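Local atomic coordinates of glucose-1-phosphate thymidylyltransferase (Bacillus anthracis, PDB entry 4ECM), a protein that catalyses the transfer of a thymidylyl group to glucose 1-phosphate, giving dTDP-glucose and pyrophosphate, in the pathway to dTDP-L-rhamnose. Residues L156-D161 / A191-Y196; P163-V168 / W241-T246. One frame throughout, in Å; residues are numbered along the deposited sequence. Where two conformers were deposited one is given.

Contact 1: residues L156-D161 / A191-Y196; sequences LLQSVD and AVTGIY. With DAU (2'deoxy-thymidine-5'-diphospho-alpha-D-glucose), chain B.
T193 lays its side chain over the backbone carbonyl of L156. OG1 gives a hydrogen bond to L156 O at 2.7 Å. It comes from above the carbonyl plane, 38° out of it. The backbone N of T193 bonds to the same oxygen at 3.0 Å, nearly along the C=O axis. Two donors from one residue therefore grip this oxygen. The first torsion of T193 (chi1 66°) sets OG1 between the backbone N and the carbonyl carbon, and CG2 is left to pack against CG of Q158.

The two strands run antiparallel. Q158 pairs with A191, and N of A191 reaches O of Q158 at 2.8 Å. N of Q158 returns a bond to O of A191 at 3.0 Å. L157 and V192 form the next, non-hydrogen-bonded pair. Their branches meet at CD2 of L157 and CG2 of V192, 3.7 Å apart, on a face that A169 also lines. Beyond the strand end, both methyls of V160 close on CB of A191. At the other end, CD1 of L156 touches CG2 of I195, past the corner at G194. There a water accepts from L156 N and lies within hydrogen-bonding distance of T193 O and I195 O.

V192 turns its carbonyl to the nucleotide sugar. Its O accepts a hydrogen bond from O4 of the bound dTDP-glucose at 2.7 Å. The amides of A191 and T193 and the threonine hydroxyl all bond to strand 156-159. This is consistent with a well-placed V192 carbonyl as acceptor for the glucose 4-hydroxyl.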
ATOM      1  N   LEU A 156       9.576  -6.484 -34.770  1.00 21.50           N
ATOM      2  CA  LEU A 156      10.861  -7.150 -34.580  1.00 21.78           C
ATOM      3  C   LEU A 156      10.592  -8.628 -34.354  1.00 22.55           C
ATOM      4  O   LEU A 156       9.786  -8.991 -33.494  1.00 21.93           O
ATOM      5  CB  LEU A 156      11.604  -6.553 -33.390  1.00 21.47           C
ATOM      6  CG  LEU A 156      11.803  -5.032 -33.434  1.00 26.19           C
ATOM      7  CD1 LEU A 156      12.660  -4.549 -32.236  1.00 23.68           C
ATOM      8  CD2 LEU A 156      12.422  -4.583 -34.762  1.00 23.92           C
ATOM      9  N   LEU A 157      11.283  -9.473 -35.119  1.00 23.73           N
ATOM     10  CA  LEU A 157      11.046 -10.918 -35.110  1.00 24.03           C
ATOM     11  C   LEU A 157      12.138 -11.738 -34.435  1.00 24.52           C
ATOM     12  O   LEU A 157      13.318 -11.367 -34.437  1.00 25.48           O
ATOM     13  CB  LEU A 157      10.897 -11.440 -36.544  1.00 24.09           C
ATOM     14  CG  LEU A 157       9.908 -10.722 -37.475  1.00 26.57           C
ATOM     15  CD1 LEU A 157       9.875 -11.424 -38.848  1.00 25.19           C
ATOM     16  CD2 LEU A 157       8.525 -10.653 -36.846  1.00 22.48           C
ATOM     17  N   GLN A 158      11.709 -12.857 -33.856  1.00 23.61           N
ATOM     18  CA  GLN A 158      12.599 -13.824 -33.242  1.00 24.38           C
ATOM     19  C   GLN A 158      12.195 -15.214 -33.644  1.00 23.68           C
ATOM     20  O   GLN A 158      11.037 -15.588 -33.506  1.00 23.71           O
ATOM     21  CB  GLN A 158      12.544 -13.758 -31.726  1.00 25.03           C
ATOM     22  CG  GLN A 158      13.557 -12.844 -31.128  1.00 33.85           C
ATOM     23  CD  GLN A 158      14.971 -13.440 -31.123  1.00 35.64           C
ATOM     24  OE1 GLN A 158      15.945 -12.716 -31.101  1.00 43.29           O
ATOM     25  NE2 GLN A 158      15.065 -14.743 -31.116  1.00 40.88           N
ATOM     26  N   SER A 159      13.158 -15.980 -34.140  0.50 24.62           N
ATOM     27  CA  SER A 159      12.918 -17.368 -34.495  0.50 25.42           C
ATOM     28  C   SER A 159      12.872 -18.120 -33.173  0.50 25.09           C
ATOM     29  O   SER A 159      13.773 -17.973 -32.355  0.50 26.76           O
ATOM     30  CB  SER A 159      14.031 -17.901 -35.386  0.50 24.93           C
ATOM     31  OG  SER A 159      13.749 -19.235 -35.771  0.50 29.95           O
ATOM     32  N   VAL A 160      11.804 -18.874 -32.942  1.00 25.09           N
ATOM     33  CA  VAL A 160      11.633 -19.609 -31.684  1.00 25.43           C
ATOM     34  C   VAL A 160      11.250 -21.068 -31.875  1.00 27.50           C
ATOM     35  O   VAL A 160      10.779 -21.470 -32.945  1.00 26.32           O
ATOM     36  CB  VAL A 160      10.538 -18.944 -30.790  1.00 26.94           C
ATOM     37  CG1 VAL A 160      10.921 -17.479 -30.422  1.00 26.15           C
ATOM     38  CG2 VAL A 160       9.171 -18.983 -31.467  1.00 22.44           C
ATOM     39  N   ASP A 161      11.441 -21.845 -30.808  1.00 27.63           N
ATOM     40  CA  ASP A 161      11.146 -23.272 -30.798  1.00 29.49           C
ATOM     41  C   ASP A 161       9.656 -23.576 -30.662  1.00 29.85           C
ATOM     42  O   ASP A 161       9.175 -24.624 -31.119  1.00 29.93           O
ATOM     43  CB  ASP A 161      11.886 -23.945 -29.625  1.00 30.49           C
ATOM     44  CG  ASP A 161      13.394 -23.845 -29.751  1.00 32.77           C
ATOM     45  OD1 ASP A 161      13.907 -23.870 -30.898  1.00 32.30           O
ATOM     46  OD2 ASP A 161      14.070 -23.745 -28.700  1.00 33.76           O
ATOM     47  N   ALA A 191       8.429 -15.557 -34.423  1.00 22.74           N
ATOM     48  CA  ALA A 191       7.557 -14.915 -33.454  1.00 21.63           C
ATOM     49  C   ALA A 191       7.643 -13.408 -33.596  1.00 21.09           C
ATOM     50  O   ALA A 191       8.736 -12.859 -33.735  1.00 20.63           O
ATOM     51  CB  ALA A 191       7.949 -15.320 -32.022  1.00 20.76           C
ATOM     52  N   VAL A 192       6.493 -12.737 -33.577  1.00 21.99           N
ATOM     53  CA  VAL A 192       6.451 -11.275 -33.622  1.00 20.36           C
ATOM     54  C   VAL A 192       6.532 -10.843 -32.155  1.00 20.73           C
ATOM     55  O   VAL A 192       5.573 -10.993 -31.386  1.00 20.63           O
ATOM     56  CB  VAL A 192       5.174 -10.743 -34.315  1.00 21.31           C
ATOM     57  CG1 VAL A 192       5.146  -9.207 -34.321  1.00 18.28           C
ATOM     58  CG2 VAL A 192       5.085 -11.263 -35.734  1.00 18.94           C
ATOM     59  N   THR A 193       7.694 -10.335 -31.771  1.00 20.42           N
ATOM     60  CA  THR A 193       7.943  -9.956 -30.392  1.00 20.70           C
ATOM     61  C   THR A 193       7.107  -8.775 -29.961  1.00 21.21           C
ATOM     62  O   THR A 193       6.526  -8.079 -30.792  1.00 19.10           O
ATOM     63  CB  THR A 193       9.398  -9.558 -30.168  1.00 20.95           C
ATOM     64  OG1 THR A 193       9.677  -8.364 -30.904  1.00 22.09           O
ATOM     65  CG2 THR A 193      10.330 -10.675 -30.601  1.00 20.56           C
ATOM     66  N   GLY A 194       7.093  -8.544 -28.643  1.00 20.80           N
ATOM     67  CA  GLY A 194       6.354  -7.457 -28.037  1.00 20.08           C
ATOM     68  C   GLY A 194       7.080  -6.119 -28.009  1.00 20.66           C
ATOM     69  O   GLY A 194       7.036  -5.407 -26.995  1.00 20.98           O
ATOM     70  N   ILE A 195       7.757  -5.786 -29.106  1.00 20.12           N
ATOM     71  CA  ILE A 195       8.428  -4.503 -29.255  1.00 20.59           C
ATOM     72  C   ILE A 195       7.910  -3.974 -30.565  1.00 21.15           C
ATOM     73  O   ILE A 195       8.220  -4.530 -31.617  1.00 23.09           O
ATOM     74  CB  ILE A 195       9.957  -4.590 -29.326  1.00 21.34           C
ATOM     75  CG1 ILE A 195      10.547  -5.294 -28.096  1.00 22.50           C
ATOM     76  CG2 ILE A 195      10.550  -3.168 -29.427  1.00 19.56           C
ATOM     77  CD1 ILE A 195      10.349  -6.777 -28.059  1.00 28.33           C
ATOM     78  N   TYR A 196       7.095  -2.928 -30.497  1.00 20.85           N
ATOM     79  CA  TYR A 196       6.431  -2.375 -31.665  1.00 21.14           C
ATOM     80  C   TYR A 196       6.802  -0.909 -31.902  1.00 21.81           C
ATOM     81  O   TYR A 196       6.897  -0.115 -30.960  1.00 20.97           O
ATOM     82  CB  TYR A 196       4.911  -2.471 -31.467  1.00 21.10           C
ATOM     83  CG  TYR A 196       4.449  -3.842 -31.035  1.00 20.33           C
ATOM     84  CD1 TYR A 196       4.405  -4.898 -31.932  1.00 21.10           C
ATOM     85  CD2 TYR A 196       4.056  -4.083 -29.733  1.00 21.06           C
ATOM     86  CE1 TYR A 196       3.996  -6.158 -31.533  1.00 21.62           C
ATOM     87  CE2 TYR A 196       3.635  -5.343 -29.330  1.00 22.32           C
ATOM     88  CZ  TYR A 196       3.609  -6.370 -30.229  1.00 20.28           C
ATOM     89  OH  TYR A 196       3.204  -7.620 -29.817  1.00 22.03           O
TER
HETATM   90  O6  DAU B 301       5.415 -11.816 -25.819  1.00 29.54           O
HETATM   91  C6  DAU B 301       5.166 -11.623 -27.213  1.00 29.79           C
HETATM   92  C5  DAU B 301       3.690 -11.854 -27.506  1.00 29.00           C
HETATM   93  O5  DAU B 301       2.947 -10.977 -26.664  1.00 28.07           O
HETATM   94  C4  DAU B 301       3.358 -11.605 -28.981  1.00 28.91           C
HETATM   95  O4  DAU B 301       4.033 -12.537 -29.817  1.00 24.77           O
HETATM   96  C3  DAU B 301       1.860 -11.701 -29.260  1.00 26.95           C
HETATM   97  O3  DAU B 301       1.619 -11.332 -30.635  1.00 23.48           O
HETATM   98  C2  DAU B 301       1.132 -10.755 -28.298  1.00 27.75           C
HETATM   99  O2  DAU B 301      -0.296 -10.879 -28.436  1.00 27.92           O
HETATM  100  C1  DAU B 301       1.527 -11.028 -26.852  1.00 28.85           C
HETATM  101  O1  DAU B 301       1.035 -12.307 -26.470  1.00 31.50           O
HETATM  102  P2  DAU B 301       0.795 -12.671 -24.915  1.00 34.76           P
HETATM  103  O3P DAU B 301       2.107 -12.952 -24.223  1.00 38.83           O
HETATM  104  O4P DAU B 301      -0.326 -13.671 -24.877  1.00 29.34           O
HETATM  105  OPP DAU B 301       0.272 -11.262 -24.316  1.00 38.28           O
HETATM  106  P   DAU B 301      -0.094 -11.075 -22.762  1.00 39.92           P
HETATM  107  O1P DAU B 301       0.797 -11.968 -21.932  1.00 46.25           O
HETATM  108  O2P DAU B 301      -1.572 -11.146 -22.628  1.00 42.20           O
HETATM  109  O5' DAU B 301       0.379  -9.560 -22.475  1.00 43.44           O
HETATM  110  C5' DAU B 301       1.759  -9.261 -22.443  1.00 40.53           C
HETATM  111  C4' DAU B 301       2.097  -7.932 -21.766  1.00 38.69           C
HETATM  112  O4' DAU B 301       1.218  -6.863 -22.109  1.00 32.54           O
HETATM  113  C3' DAU B 301       2.142  -8.029 -20.257  1.00 37.76           C
HETATM  114  O3' DAU B 301       3.431  -7.536 -19.883  1.00 43.53           O
HETATM  115  C2' DAU B 301       1.049  -7.119 -19.750  1.00 37.01           C
HETATM  116  C1' DAU B 301       0.706  -6.244 -20.947  1.00 33.84           C
HETATM  117  N11 DAU B 301      -0.727  -6.093 -21.248  1.00 32.61           N
HETATM  118  C61 DAU B 301      -1.483  -7.265 -21.507  1.00 32.98           C
HETATM  119  C51 DAU B 301      -2.862  -7.239 -21.463  1.00 36.09           C
HETATM  120  C5A DAU B 301      -3.657  -8.469 -21.849  1.00 34.46           C
HETATM  121  C21 DAU B 301      -1.401  -4.968 -20.737  1.00 29.24           C
HETATM  122  O21 DAU B 301      -0.677  -3.885 -20.419  1.00 28.98           O
HETATM  123  N31 DAU B 301      -2.755  -4.906 -20.684  1.00 35.32           N
HETATM  124  C41 DAU B 301      -3.514  -5.982 -21.015  1.00 35.39           C
HETATM  125  O41 DAU B 301      -4.862  -5.910 -20.937  1.00 43.28           O
HETATM  126  O   HOH W   1       7.320  -6.677 -32.913  1.00 14.14           O

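Contact 2: residues P163-V168 / W241-T246; sequences PERFGV and WTDAGT. With DAU (2'deoxy-thymidine-5'-diphospho-alpha-D-glucose), chain B.
F166 reaches toward W241. Its CB lies 3.3 Å from O4 of the bound dTDP-glucose. CG and CD1 pass the same hydroxyl oxygen, which sits at the edge of the ring. CD1 also nears CH2 of W241. CE1 comes closer to that atom, at 3.6 Å. CZ touches both CH2 and CZ3 of W241, and has D243 OD1 near the ring plane.

The edge of W241 points at the face of F166. This is a T-shaped pair, with centroids 5.2 Å apart and planes at 65°. CG of W241 stands anti to its backbone N (chi1 171°), and the indole reaches across to the phenyl ring. C6 of the glucose lies at the edge of the indole, beside CZ2. NE1 of W241 bonds to N133.

CB of R165 covers the opposite face of the F166 ring. The R165 chain bends at chi3, and CZ of F166 lies against one face of the guanidinium, toward its rim. NH1 then forms a salt bridge to OD1 of D243 at 3.0 Å. The acid oxygen is met on its syn side, and the two flat groups are turned 62° apart. NH2 adds weak bonds to both carboxylate oxygens. D162 takes NE of R165.

D243 is fixed from its own side. OD2 accepts from the backbone N of G245 at 3.1 Å, an Asx turn, and also bonds to S249. CG2 of T246 rests beside NH2 of R165.

The backbone N of G167 donates to O4 of the sugar at 3.0 Å. F166, G167 and W241 thus line the glucose end of the dTDP-glucose pocket of this nucleotidyltransferase, with the R165-D243 salt bridge beyond the edge of the phenyl ring.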
ATOM      1  N   PRO A 163       6.590 -21.504 -31.584  1.00 29.97           N
ATOM      2  CA  PRO A 163       5.869 -20.357 -32.158  1.00 29.30           C
ATOM      3  C   PRO A 163       4.374 -20.310 -31.854  1.00 29.22           C
ATOM      4  O   PRO A 163       3.759 -19.231 -31.926  1.00 28.55           O
ATOM      5  CB  PRO A 163       6.103 -20.512 -33.673  1.00 29.37           C
ATOM      6  CG  PRO A 163       6.449 -21.962 -33.868  1.00 29.78           C
ATOM      7  CD  PRO A 163       7.178 -22.364 -32.629  1.00 29.19           C
ATOM      8  N   GLU A 164       3.798 -21.454 -31.504  1.00 29.10           N
ATOM      9  CA  GLU A 164       2.367 -21.526 -31.221  1.00 29.88           C
ATOM     10  C   GLU A 164       1.927 -20.604 -30.078  1.00 29.30           C
ATOM     11  O   GLU A 164       0.748 -20.282 -29.958  1.00 30.69           O
ATOM     12  CB  GLU A 164       1.921 -22.980 -30.948  1.00 31.06           C
ATOM     13  CG  GLU A 164       2.383 -23.609 -29.606  1.00 33.74           C
ATOM     14  CD  GLU A 164       3.874 -23.964 -29.532  1.00 34.80           C
ATOM     15  OE1 GLU A 164       4.591 -23.860 -30.553  1.00 37.02           O
ATOM     16  OE2 GLU A 164       4.328 -24.356 -28.433  1.00 39.16           O
ATOM     17  N   ARG A 165       2.869 -20.201 -29.233  1.00 29.19           N
ATOM     18  CA  ARG A 165       2.576 -19.326 -28.117  1.00 29.36           C
ATOM     19  C   ARG A 165       2.505 -17.849 -28.498  1.00 26.81           C
ATOM     20  O   ARG A 165       2.116 -17.045 -27.684  1.00 25.83           O
ATOM     21  CB  ARG A 165       3.682 -19.408 -27.054  1.00 29.76           C
ATOM     22  CG  ARG A 165       3.778 -20.686 -26.257  1.00 37.42           C
ATOM     23  CD  ARG A 165       4.414 -20.376 -24.894  1.00 40.33           C
ATOM     24  NE  ARG A 165       5.836 -20.051 -24.959  1.00 42.55           N
ATOM     25  CZ  ARG A 165       6.466 -19.188 -24.148  1.00 45.79           C
ATOM     26  NH1 ARG A 165       7.771 -18.991 -24.273  1.00 44.26           N
ATOM     27  NH2 ARG A 165       5.803 -18.486 -23.237  1.00 47.70           N
ATOM     28  N   PHE A 166       2.902 -17.485 -29.709  1.00 25.69           N
ATOM     29  CA  PHE A 166       3.041 -16.081 -30.044  1.00 24.65           C
ATOM     30  C   PHE A 166       2.340 -15.677 -31.316  1.00 24.99           C
ATOM     31  O   PHE A 166       1.690 -16.487 -31.975  1.00 28.90           O
ATOM     32  CB  PHE A 166       4.551 -15.775 -30.218  1.00 22.88           C
ATOM     33  CG  PHE A 166       5.410 -16.239 -29.063  1.00 22.94           C
ATOM     34  CD1 PHE A 166       5.410 -15.561 -27.861  1.00 23.83           C
ATOM     35  CD2 PHE A 166       6.217 -17.348 -29.187  1.00 22.24           C
ATOM     36  CE1 PHE A 166       6.189 -15.995 -26.792  1.00 25.99           C
ATOM     37  CE2 PHE A 166       6.994 -17.791 -28.125  1.00 28.99           C
ATOM     38  CZ  PHE A 166       6.981 -17.107 -26.920  1.00 25.81           C
ATOM     39  N   GLY A 167       2.466 -14.403 -31.645  1.00 23.40           N
ATOM     40  CA  GLY A 167       2.033 -13.898 -32.934  1.00 24.21           C
ATOM     41  C   GLY A 167       3.111 -14.440 -33.871  1.00 23.41           C
ATOM     42  O   GLY A 167       4.302 -14.413 -33.529  1.00 23.88           O
ATOM     43  N   VAL A 168       2.705 -14.958 -35.020  1.00 22.02           N
ATOM     44  CA  VAL A 168       3.638 -15.601 -35.959  1.00 22.21           C
ATOM     45  C   VAL A 168       3.591 -14.964 -37.337  1.00 22.94           C
ATOM     46  O   VAL A 168       2.527 -14.808 -37.918  1.00 23.32           O
ATOM     47  CB  VAL A 168       3.310 -17.096 -36.104  1.00 23.31           C
ATOM     48  CG1 VAL A 168       4.139 -17.734 -37.210  1.00 21.91           C
ATOM     49  CG2 VAL A 168       3.526 -17.823 -34.767  1.00 24.07           C
ATOM     50  N   TRP A 241      16.017 -13.358 -26.686  1.00 22.49           N
ATOM     51  CA  TRP A 241      14.741 -12.767 -26.361  1.00 22.58           C
ATOM     52  C   TRP A 241      13.867 -13.783 -25.656  1.00 23.21           C
ATOM     53  O   TRP A 241      13.842 -14.965 -26.014  1.00 22.07           O
ATOM     54  CB  TRP A 241      14.014 -12.336 -27.632  1.00 22.58           C
ATOM     55  CG  TRP A 241      12.580 -11.912 -27.407  1.00 22.19           C
ATOM     56  CD1 TRP A 241      12.140 -10.681 -27.028  1.00 24.09           C
ATOM     57  CD2 TRP A 241      11.408 -12.721 -27.553  1.00 22.51           C
ATOM     58  NE1 TRP A 241      10.770 -10.667 -26.924  1.00 19.60           N
ATOM     59  CE2 TRP A 241      10.292 -11.902 -27.247  1.00 19.93           C
ATOM     60  CE3 TRP A 241      11.186 -14.046 -27.938  1.00 24.57           C
ATOM     61  CZ2 TRP A 241       8.987 -12.372 -27.276  1.00 20.58           C
ATOM     62  CZ3 TRP A 241       9.876 -14.513 -27.988  1.00 26.25           C
ATOM     63  CH2 TRP A 241       8.793 -13.675 -27.653  1.00 26.80           C
ATOM     64  N   THR A 242      13.131 -13.320 -24.665  1.00 22.29           N
ATOM     65  CA  THR A 242      12.193 -14.184 -24.000  1.00 23.37           C
ATOM     66  C   THR A 242      11.066 -13.385 -23.388  1.00 23.30           C
ATOM     67  O   THR A 242      11.221 -12.202 -23.045  1.00 22.93           O
ATOM     68  CB  THR A 242      12.831 -14.969 -22.846  1.00 24.38           C
ATOM     69  OG1 THR A 242      11.866 -15.900 -22.325  1.00 27.12           O
ATOM     70  CG2 THR A 242      13.282 -14.017 -21.710  1.00 23.40           C
ATOM     71  N   ASP A 243       9.904 -14.008 -23.306  0.70 22.81           N
ATOM     72  CA  ASP A 243       8.835 -13.414 -22.575  0.70 24.12           C
ATOM     73  C   ASP A 243       9.144 -13.829 -21.137  0.70 24.01           C
ATOM     74  O   ASP A 243      10.027 -14.666 -20.862  0.70 25.40           O
ATOM     75  CB  ASP A 243       7.478 -13.987 -22.962  0.70 26.13           C
ATOM     76  CG  ASP A 243       7.317 -15.424 -22.500  0.70 28.63           C
ATOM     77  OD1 ASP A 243       7.992 -16.287 -23.065  0.70 31.40           O
ATOM     78  OD2 ASP A 243       6.519 -15.684 -21.585  0.70 32.39           O
ATOM     79  N   ALA A 244       8.461 -13.223 -20.203  1.00 23.68           N
ATOM     80  CA  ALA A 244       8.630 -13.617 -18.795  1.00 24.02           C
ATOM     81  C   ALA A 244       7.305 -13.821 -18.096  1.00 23.42           C
ATOM     82  O   ALA A 244       7.208 -13.578 -16.909  1.00 25.55           O
ATOM     83  CB  ALA A 244       9.468 -12.583 -18.062  1.00 21.57           C
ATOM     84  N   GLY A 245       6.305 -14.307 -18.831  1.00 23.75           N
ATOM     85  CA  GLY A 245       4.931 -14.472 -18.318  1.00 23.19           C
ATOM     86  C   GLY A 245       4.506 -15.850 -17.830  1.00 24.58           C
ATOM     87  O   GLY A 245       3.346 -16.034 -17.463  1.00 24.20           O
ATOM     88  N   THR A 246       5.436 -16.813 -17.831  1.00 24.80           N
ATOM     89  CA  THR A 246       5.193 -18.165 -17.328  1.00 24.07           C
ATOM     90  C   THR A 246       6.311 -18.469 -16.354  1.00 23.78           C
ATOM     91  O   THR A 246       7.387 -17.876 -16.437  1.00 23.78           O
ATOM     92  CB  THR A 246       5.252 -19.225 -18.453  1.00 26.23           C
ATOM     93  OG1 THR A 246       6.573 -19.245 -19.008  1.00 24.69           O
ATOM     94  CG2 THR A 246       4.204 -18.939 -19.583  1.00 23.93           C
TER
HETATM   95  O6  DAU B 301       5.415 -11.816 -25.819  1.00 29.54           O
HETATM   96  C6  DAU B 301       5.166 -11.623 -27.213  1.00 29.79           C
HETATM   97  C5  DAU B 301       3.690 -11.854 -27.506  1.00 29.00           C
HETATM   98  O5  DAU B 301       2.947 -10.977 -26.664  1.00 28.07           O
HETATM   99  C4  DAU B 301       3.358 -11.605 -28.981  1.00 28.91           C
HETATM  100  O4  DAU B 301       4.033 -12.537 -29.817  1.00 24.77           O
HETATM  101  C3  DAU B 301       1.860 -11.701 -29.260  1.00 26.95           C
HETATM  102  O3  DAU B 301       1.619 -11.332 -30.635  1.00 23.48           O
HETATM  103  C2  DAU B 301       1.132 -10.755 -28.298  1.00 27.75           C
HETATM  104  O2  DAU B 301      -0.296 -10.879 -28.436  1.00 27.92           O
HETATM  105  C1  DAU B 301       1.527 -11.028 -26.852  1.00 28.85           C
HETATM  106  O1  DAU B 301       1.035 -12.307 -26.470  1.00 31.50           O
HETATM  107  P2  DAU B 301       0.795 -12.671 -24.915  1.00 34.76           P
HETATM  108  O3P DAU B 301       2.107 -12.952 -24.223  1.00 38.83           O
HETATM  109  O4P DAU B 301      -0.326 -13.671 -24.877  1.00 29.34           O
HETATM  110  OPP DAU B 301       0.272 -11.262 -24.316  1.00 38.28           O
HETATM  111  P   DAU B 301      -0.094 -11.075 -22.762  1.00 39.92           P
HETATM  112  O1P DAU B 301       0.797 -11.968 -21.932  1.00 46.25           O
HETATM  113  O2P DAU B 301      -1.572 -11.146 -22.628  1.00 42.20           O
HETATM  114  O5' DAU B 301       0.379  -9.560 -22.475  1.00 43.44           O
HETATM  115  C5' DAU B 301       1.759  -9.261 -22.443  1.00 40.53           C
HETATM  116  C4' DAU B 301       2.097  -7.932 -21.766  1.00 38.69           C
HETATM  117  O4' DAU B 301       1.218  -6.863 -22.109  1.00 32.54           O
HETATM  118  C3' DAU B 301       2.142  -8.029 -20.257  1.00 37.76           C
HETATM  119  O3' DAU B 301       3.431  -7.536 -19.883  1.00 43.53           O
HETATM  120  C2' DAU B 301       1.049  -7.119 -19.750  1.00 37.01           C
HETATM  121  C1' DAU B 301       0.706  -6.244 -20.947  1.00 33.84           C
HETATM  122  N11 DAU B 301      -0.727  -6.093 -21.248  1.00 32.61           N
HETATM  123  C61 DAU B 301      -1.483  -7.265 -21.507  1.00 32.98           C
HETATM  124  C51 DAU B 301      -2.862  -7.239 -21.463  1.00 36.09           C
HETATM  125  C5A DAU B 301      -3.657  -8.469 -21.849  1.00 34.46           C
HETATM  126  C21 DAU B 301      -1.401  -4.968 -20.737  1.00 29.24           C
HETATM  127  O21 DAU B 301      -0.677  -3.885 -20.419  1.00 28.98           O
HETATM  128  N31 DAU B 301      -2.755  -4.906 -20.684  1.00 35.32           N
HETATM  129  C41 DAU B 301      -3.514  -5.982 -21.015  1.00 35.39           C
HETATM  130  O41 DAU B 301      -4.862  -5.910 -20.937  1.00 43.28           O

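Overall arrangement
The centres of contacts 1 and 2 lie about 8 Å apart, on the same side of the chain's centre. Their segments alternate along the chain: 156-161, 163-168, 191-196, 241-246. Strands 153-159 and 167-172 are consecutive, and both pair antiparallel with strand 190-198 in the mixed sheet. Strand 241-243 belongs to a small separate sheet with strand 133-135. The contacts touch directly. V192 N probably bonds to G167 O, W241 packs on Q158 and T193, and F166 on A191. Both reach the glucose of dTDP-glucose. The sugar site is therefore built from sequence-distant strands, with the sheet and the 241-246 segment meeting around it.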